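Long-range contact in DNA repair protein XRCC1 (Homo sapiens, PDB 3LQC), which scaffolds DNA single-strand break repair by assembling repair protein complexes, and binds poly-ADP-ribosylated PARP1 to limit its activity: residues 14-24 / 45-53. Numbering follows the deposited sequence.
Sequences SQDSTHCAENL and VVLQLEKEE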
ATOM      1  N   SER A  14     -31.122  20.969 -14.106  1.00 37.11           N
ATOM      2  CA  SER A  14     -32.143  21.037 -13.070  1.00 42.56           C
ATOM      3  C   SER A  14     -32.087  19.790 -12.207  1.00 43.65           C
ATOM      4  O   SER A  14     -33.100  19.119 -11.970  1.00 43.69           O
ATOM      5  CB  SER A  14     -33.530  21.237 -13.680  1.00 37.66           C
ATOM      6  OG  SER A  14     -33.593  22.494 -14.330  1.00 35.97           O
ATOM      7  N   GLN A  15     -30.879  19.488 -11.747  1.00 37.24           N
ATOM      8  CA  GLN A  15     -30.640  18.323 -10.920  1.00 36.27           C
ATOM      9  C   GLN A  15     -29.373  18.514 -10.109  1.00 36.06           C
ATOM     10  O   GLN A  15     -28.435  19.172 -10.561  1.00 36.48           O
ATOM     11  CB  GLN A  15     -30.537  17.065 -11.786  1.00 34.04           C
ATOM     12  CG  GLN A  15     -29.832  17.274 -13.106  1.00 40.26           C
ATOM     13  CD  GLN A  15     -29.931  16.071 -14.025  1.00 32.23           C
ATOM     14  OE1 GLN A  15     -30.349  14.992 -13.612  1.00 35.68           O
ATOM     15  NE2 GLN A  15     -29.541  16.252 -15.279  1.00 29.78           N
ATOM     16  N   ASP A  16     -29.352  17.956  -8.902  1.00 32.24           N
ATOM     17  CA  ASP A  16     -28.134  17.959  -8.109  1.00 34.10           C
ATOM     18  C   ASP A  16     -27.203  16.830  -8.553  1.00 31.96           C
ATOM     19  O   ASP A  16     -27.611  15.924  -9.284  1.00 32.76           O
ATOM     20  CB  ASP A  16     -28.430  17.900  -6.604  1.00 31.09           C
ATOM     21  CG  ASP A  16     -29.055  16.583  -6.163  1.00 37.61           C
ATOM     22  OD1 ASP A  16     -29.435  15.763  -7.024  1.00 31.33           O
ATOM     23  OD2 ASP A  16     -29.167  16.372  -4.933  1.00 44.84           O
ATOM     24  N   SER A  17     -25.949  16.912  -8.125  1.00 33.31           N
ATOM     25  CA  SER A  17     -24.934  15.913  -8.459  1.00 32.64           C
ATOM     26  C   SER A  17     -25.457  14.476  -8.433  1.00 28.73           C
ATOM     27  O   SER A  17     -25.248  13.708  -9.373  1.00 24.60           O
ATOM     28  CB  SER A  17     -23.776  16.037  -7.482  1.00 30.26           C
ATOM     29  OG  SER A  17     -24.260  15.908  -6.161  1.00 33.79           O
ATOM     30  N   THR A  18     -26.133  14.120  -7.350  1.00 34.18           N
ATOM     31  CA  THR A  18     -26.693  12.781  -7.201  1.00 28.00           C
ATOM     32  C   THR A  18     -27.660  12.416  -8.325  1.00 30.16           C
ATOM     33  O   THR A  18     -27.574  11.326  -8.889  1.00 29.86           O
ATOM     34  CB  THR A  18     -27.402  12.630  -5.851  1.00 26.51           C
ATOM     35  OG1 THR A  18     -26.454  12.826  -4.793  1.00 32.20           O
ATOM     36  CG2 THR A  18     -28.035  11.253  -5.734  1.00 30.80           C
ATOM     37  N   HIS A  19     -28.579  13.322  -8.650  1.00 31.11           N
ATOM     38  CA  HIS A  19     -29.562  13.067  -9.705  1.00 31.40           C
ATOM     39  C   HIS A  19     -28.900  13.059 -11.079  1.00 29.03           C
ATOM     40  O   HIS A  19     -29.247  12.273 -11.963  1.00 29.68           O
ATOM     41  CB  HIS A  19     -30.666  14.129  -9.674  1.00 34.90           C
ATOM     42  CG  HIS A  19     -31.823  13.782  -8.787  1.00 40.39           C
ATOM     43  ND1 HIS A  19     -31.776  13.913  -7.415  1.00 46.84           N
ATOM     44  CD2 HIS A  19     -33.063  13.321  -9.080  1.00 46.05           C
ATOM     45  CE1 HIS A  19     -32.937  13.542  -6.901  1.00 57.86           C
ATOM     46  NE2 HIS A  19     -33.734  13.178  -7.888  1.00 57.78           N
ATOM     47  N   CYS A  20     -27.940  13.957 -11.248  1.00 31.09           N
ATOM     48  CA  CYS A  20     -27.205  14.067 -12.493  1.00 31.80           C
ATOM     49  C   CYS A  20     -26.450  12.768 -12.783  1.00 28.74           C
ATOM     50  O   CYS A  20     -26.495  12.246 -13.900  1.00 24.28           O
ATOM     51  CB  CYS A  20     -26.245  15.245 -12.414  1.00 25.65           C
ATOM     52  SG  CYS A  20     -25.528  15.699 -13.976  1.00 25.04           S
ATOM     53  N   ALA A  21     -25.774  12.241 -11.766  1.00 26.54           N
ATOM     54  CA  ALA A  21     -25.056  10.971 -11.894  1.00 29.58           C
ATOM     55  C   ALA A  21     -25.983   9.805 -12.244  1.00 29.12           C
ATOM     56  O   ALA A  21     -25.745   9.072 -13.209  1.00 29.72           O
ATOM     57  CB  ALA A  21     -24.279  10.667 -10.619  1.00 27.76           C
ATOM     58  N   GLU A  22     -27.040   9.636 -11.457  1.00 30.08           N
ATOM     59  CA  GLU A  22     -27.955   8.528 -11.668  1.00 29.05           C
ATOM     60  C   GLU A  22     -28.449   8.531 -13.099  1.00 30.90           C
ATOM     61  O   GLU A  22     -28.481   7.494 -13.757  1.00 38.85           O
ATOM     62  CB  GLU A  22     -29.129   8.610 -10.704  1.00 32.07           C
ATOM     63  CG  GLU A  22     -30.223   7.606 -10.986  1.00 42.79           C
ATOM     64  CD  GLU A  22     -31.250   7.570  -9.878  1.00 52.74           C
ATOM     65  OE1 GLU A  22     -32.026   6.594  -9.817  1.00 52.88           O
ATOM     66  OE2 GLU A  22     -31.268   8.517  -9.059  1.00 55.28           O
ATOM     67  N   ASN A  23     -28.823   9.709 -13.579  1.00 31.50           N
ATOM     68  CA  ASN A  23     -29.278   9.862 -14.951  1.00 32.75           C
ATOM     69  C   ASN A  23     -28.164   9.676 -15.972  1.00 29.94           C
ATOM     70  O   ASN A  23     -28.392   9.170 -17.069  1.00 29.74           O
ATOM     71  CB  ASN A  23     -29.928  11.229 -15.133  1.00 36.09           C
ATOM     72  CG  ASN A  23     -31.344  11.259 -14.629  1.00 41.15           C
ATOM     73  OD1 ASN A  23     -32.064  10.264 -14.725  1.00 42.92           O
ATOM     74  ND2 ASN A  23     -31.761  12.401 -14.086  1.00 39.75           N
ATOM     75  N   LEU A  24     -26.959  10.100 -15.618  1.00 27.80           N
ATOM     76  CA  LEU A  24     -25.841   9.940 -16.526  1.00 28.92           C
ATOM     77  C   LEU A  24     -25.589   8.463 -16.730  1.00 27.10           C
ATOM     78  O   LEU A  24     -25.495   8.003 -17.852  1.00 25.49           O
ATOM     79  CB  LEU A  24     -24.575  10.620 -15.984  1.00 31.52           C
ATOM     80  CG  LEU A  24     -23.274  10.430 -16.786  1.00 24.69           C
ATOM     81  CD1 LEU A  24     -23.485  10.728 -18.265  1.00 28.00           C
ATOM     82  CD2 LEU A  24     -22.173  11.311 -16.238  1.00 28.30           C
ATOM     83  N   VAL A  45     -16.019  10.668 -15.484  1.00 13.69           N
ATOM     84  CA  VAL A  45     -17.129  11.527 -15.852  1.00 15.94           C
ATOM     85  C   VAL A  45     -16.986  12.814 -15.057  1.00 17.74           C
ATOM     86  O   VAL A  45     -16.502  12.805 -13.925  1.00 17.32           O
ATOM     87  CB  VAL A  45     -18.506  10.892 -15.544  1.00 20.87           C
ATOM     88  CG1 VAL A  45     -18.733   9.646 -16.382  1.00 18.94           C
ATOM     89  CG2 VAL A  45     -18.623  10.576 -14.081  1.00 22.44           C
ATOM     90  N   VAL A  46     -17.382  13.927 -15.657  1.00 19.92           N
ATOM     91  CA  VAL A  46     -17.394  15.188 -14.946  1.00 15.27           C
ATOM     92  C   VAL A  46     -18.814  15.715 -14.871  1.00 19.68           C
ATOM     93  O   VAL A  46     -19.504  15.821 -15.886  1.00 17.14           O
ATOM     94  CB  VAL A  46     -16.484  16.232 -15.602  1.00 16.75           C
ATOM     95  CG1 VAL A  46     -16.780  17.622 -15.034  1.00 18.56           C
ATOM     96  CG2 VAL A  46     -15.027  15.867 -15.384  1.00 18.11           C
ATOM     97  N   LEU A  47     -19.248  16.012 -13.651  1.00 17.24           N
ATOM     98  CA  LEU A  47     -20.543  16.622 -13.422  1.00 18.52           C
ATOM     99  C   LEU A  47     -20.340  18.118 -13.287  1.00 18.60           C
ATOM    100  O   LEU A  47     -19.660  18.583 -12.370  1.00 16.33           O
ATOM    101  CB  LEU A  47     -21.192  16.092 -12.143  1.00 18.54           C
ATOM    102  CG  LEU A  47     -21.340  14.590 -11.894  1.00 19.33           C
ATOM    103  CD1 LEU A  47     -22.000  14.378 -10.533  1.00 20.91           C
ATOM    104  CD2 LEU A  47     -22.131  13.905 -12.999  1.00 19.25           C
ATOM    105  N   GLN A  48     -20.915  18.857 -14.224  1.00 17.60           N
ATOM    106  CA  GLN A  48     -20.938  20.306 -14.178  1.00 20.18           C
ATOM    107  C   GLN A  48     -22.208  20.758 -13.468  1.00 22.73           C
ATOM    108  O   GLN A  48     -23.301  20.702 -14.028  1.00 23.17           O
ATOM    109  CB  GLN A  48     -20.918  20.865 -15.593  1.00 19.18           C
ATOM    110  CG  GLN A  48     -19.618  20.616 -16.318  1.00 21.52           C
ATOM    111  CD  GLN A  48     -19.613  21.235 -17.698  1.00 25.04           C
ATOM    112  OE1 GLN A  48     -20.647  21.293 -18.370  1.00 27.41           O
ATOM    113  NE2 GLN A  48     -18.450  21.703 -18.131  1.00 19.18           N
ATOM    114  N   LEU A  49     -22.059  21.191 -12.228  1.00 19.06           N
ATOM    115  CA  LEU A  49     -23.198  21.576 -11.422  1.00 24.21           C
ATOM    116  C   LEU A  49     -23.595  23.019 -11.694  1.00 23.04           C
ATOM    117  O   LEU A  49     -22.739  23.884 -11.873  1.00 18.68           O
ATOM    118  CB  LEU A  49     -22.869  21.395  -9.945  1.00 23.20           C
ATOM    119  CG  LEU A  49     -22.314  20.025  -9.580  1.00 21.26           C
ATOM    120  CD1 LEU A  49     -22.068  19.968  -8.083  1.00 22.93           C
ATOM    121  CD2 LEU A  49     -23.275  18.947 -10.009  1.00 23.36           C
ATOM    122  N   GLU A  50     -24.900  23.268 -11.737  1.00 27.84           N
ATOM    123  CA  GLU A  50     -25.408  24.617 -11.938  1.00 30.25           C
ATOM    124  C   GLU A  50     -25.220  25.420 -10.654  1.00 30.48           C
ATOM    125  O   GLU A  50     -24.818  26.579 -10.678  1.00 30.03           O
ATOM    126  CB  GLU A  50     -26.883  24.585 -12.336  1.00 35.08           C
ATOM    127  CG  GLU A  50     -27.357  25.848 -13.034  1.00 44.98           C
ATOM    128  CD  GLU A  50     -28.868  25.903 -13.201  1.00 53.56           C
ATOM    129  OE1 GLU A  50     -29.534  24.848 -13.096  1.00 53.26           O
ATOM    130  OE2 GLU A  50     -29.392  27.012 -13.440  1.00 54.37           O
ATOM    131  N   LYS A  51     -25.511  24.791  -9.524  1.00 30.22           N
ATOM    132  CA  LYS A  51     -25.294  25.435  -8.240  1.00 34.73           C
ATOM    133  C   LYS A  51     -24.174  24.711  -7.504  1.00 29.95           C
ATOM    134  O   LYS A  51     -24.203  23.488  -7.359  1.00 27.22           O
ATOM    135  CB  LYS A  51     -26.581  25.434  -7.409  1.00 36.29           C
ATOM    136  N   GLU A  52     -23.173  25.467  -7.071  1.00 30.38           N
ATOM    137  CA  GLU A  52     -22.075  24.881  -6.321  1.00 30.87           C
ATOM    138  C   GLU A  52     -22.669  24.253  -5.078  1.00 34.05           C
ATOM    139  O   GLU A  52     -23.582  24.814  -4.478  1.00 35.57           O
ATOM    140  CB  GLU A  52     -21.040  25.941  -5.948  1.00 31.83           C
ATOM    141  CG  GLU A  52     -21.554  26.988  -4.976  1.00 38.25           C
ATOM    142  CD  GLU A  52     -20.447  27.858  -4.423  1.00 39.96           C
ATOM    143  OE1 GLU A  52     -20.695  28.572  -3.422  1.00 46.78           O
ATOM    144  OE2 GLU A  52     -19.330  27.820  -4.986  1.00 33.53           O
ATOM    145  N   GLU A  53     -22.176  23.079  -4.702  1.00 31.22           N
ATOM    146  CA  GLU A  53     -22.692  22.409  -3.519  1.00 34.87           C
ATOM    147  C   GLU A  53     -21.568  21.928  -2.595  1.00 33.88           C
ATOM    148  O   GLU A  53     -20.425  21.762  -3.021  1.00 30.56           O
ATOM    149  CB  GLU A  53     -23.648  21.269  -3.908  1.00 33.56           C
ATOM    150  CG  GLU A  53     -23.031  20.200  -4.781  1.00 37.15           C
ATOM    151  CD  GLU A  53     -24.022  19.125  -5.217  1.00 31.09           C
ATOM    152  OE1 GLU A  53     -25.062  19.457  -5.821  1.00 31.25           O
ATOM    153  OE2 GLU A  53     -23.738  17.934  -4.975  1.00 36.11           O
TER
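L47 carries the tightly packed part of this contact, its forked end lying against the first turns of helix 17-24. CD1 lies 3.5 Å from S17 O and more loosely against A21 CB. CD2 touches C20 SG at 4.0 Å. The fork gets there because L47 CG stands anti to the carbonyl carbon (chi1 -52°), CD1 continuing anti to CA and CD2 branching off toward C20. One helical turn on, L24 CD2 meets V45 CB tip to tip, 3.8 Å apart; at the start of the helix L49 CD2 rests on S17 CA. Helix and strand 45-49 run at 138° to one another, and apart from the S17 carbonyl oxygen under L47 their contacts are apolar.

Toward the helix N-terminus the contact turns polar. Beyond the corner at E50 and K51, the extended side chain of E53 accepts a hydrogen bond from the buried S17 hydroxyl, modelled at only 2.4 Å from S17 OG to E53 OE2, so its exact length is doubtful. Replacing E53 by an alanine removes the carboxylate, and the S17 hydroxyl would probably lose this acceptor and the link from helix start to strand 52-53 weaken. The solvent side is at S14, D16 and E50, where E50 lies loosely near S14. D16, the N-cap, turns its carboxylate to the helix: OD1 accepts from H19 N (3.1 Å) and H19 ND1 (3.0 Å), which approach from opposite faces of its plane.

Within the XRCC1 N-terminal domain, a two-sheet β-sandwich, the helix lies on the mixed sheet near edge strand 7-12, tied to it by the C20–C12 disulfide. Strand 42-49 lies between strand 7-12, parallel to it, and strand 125-133, antiparallel to it. F149 of strand 143-150, in the other sheet, touches both S17 and L47, and A21 packs on V147.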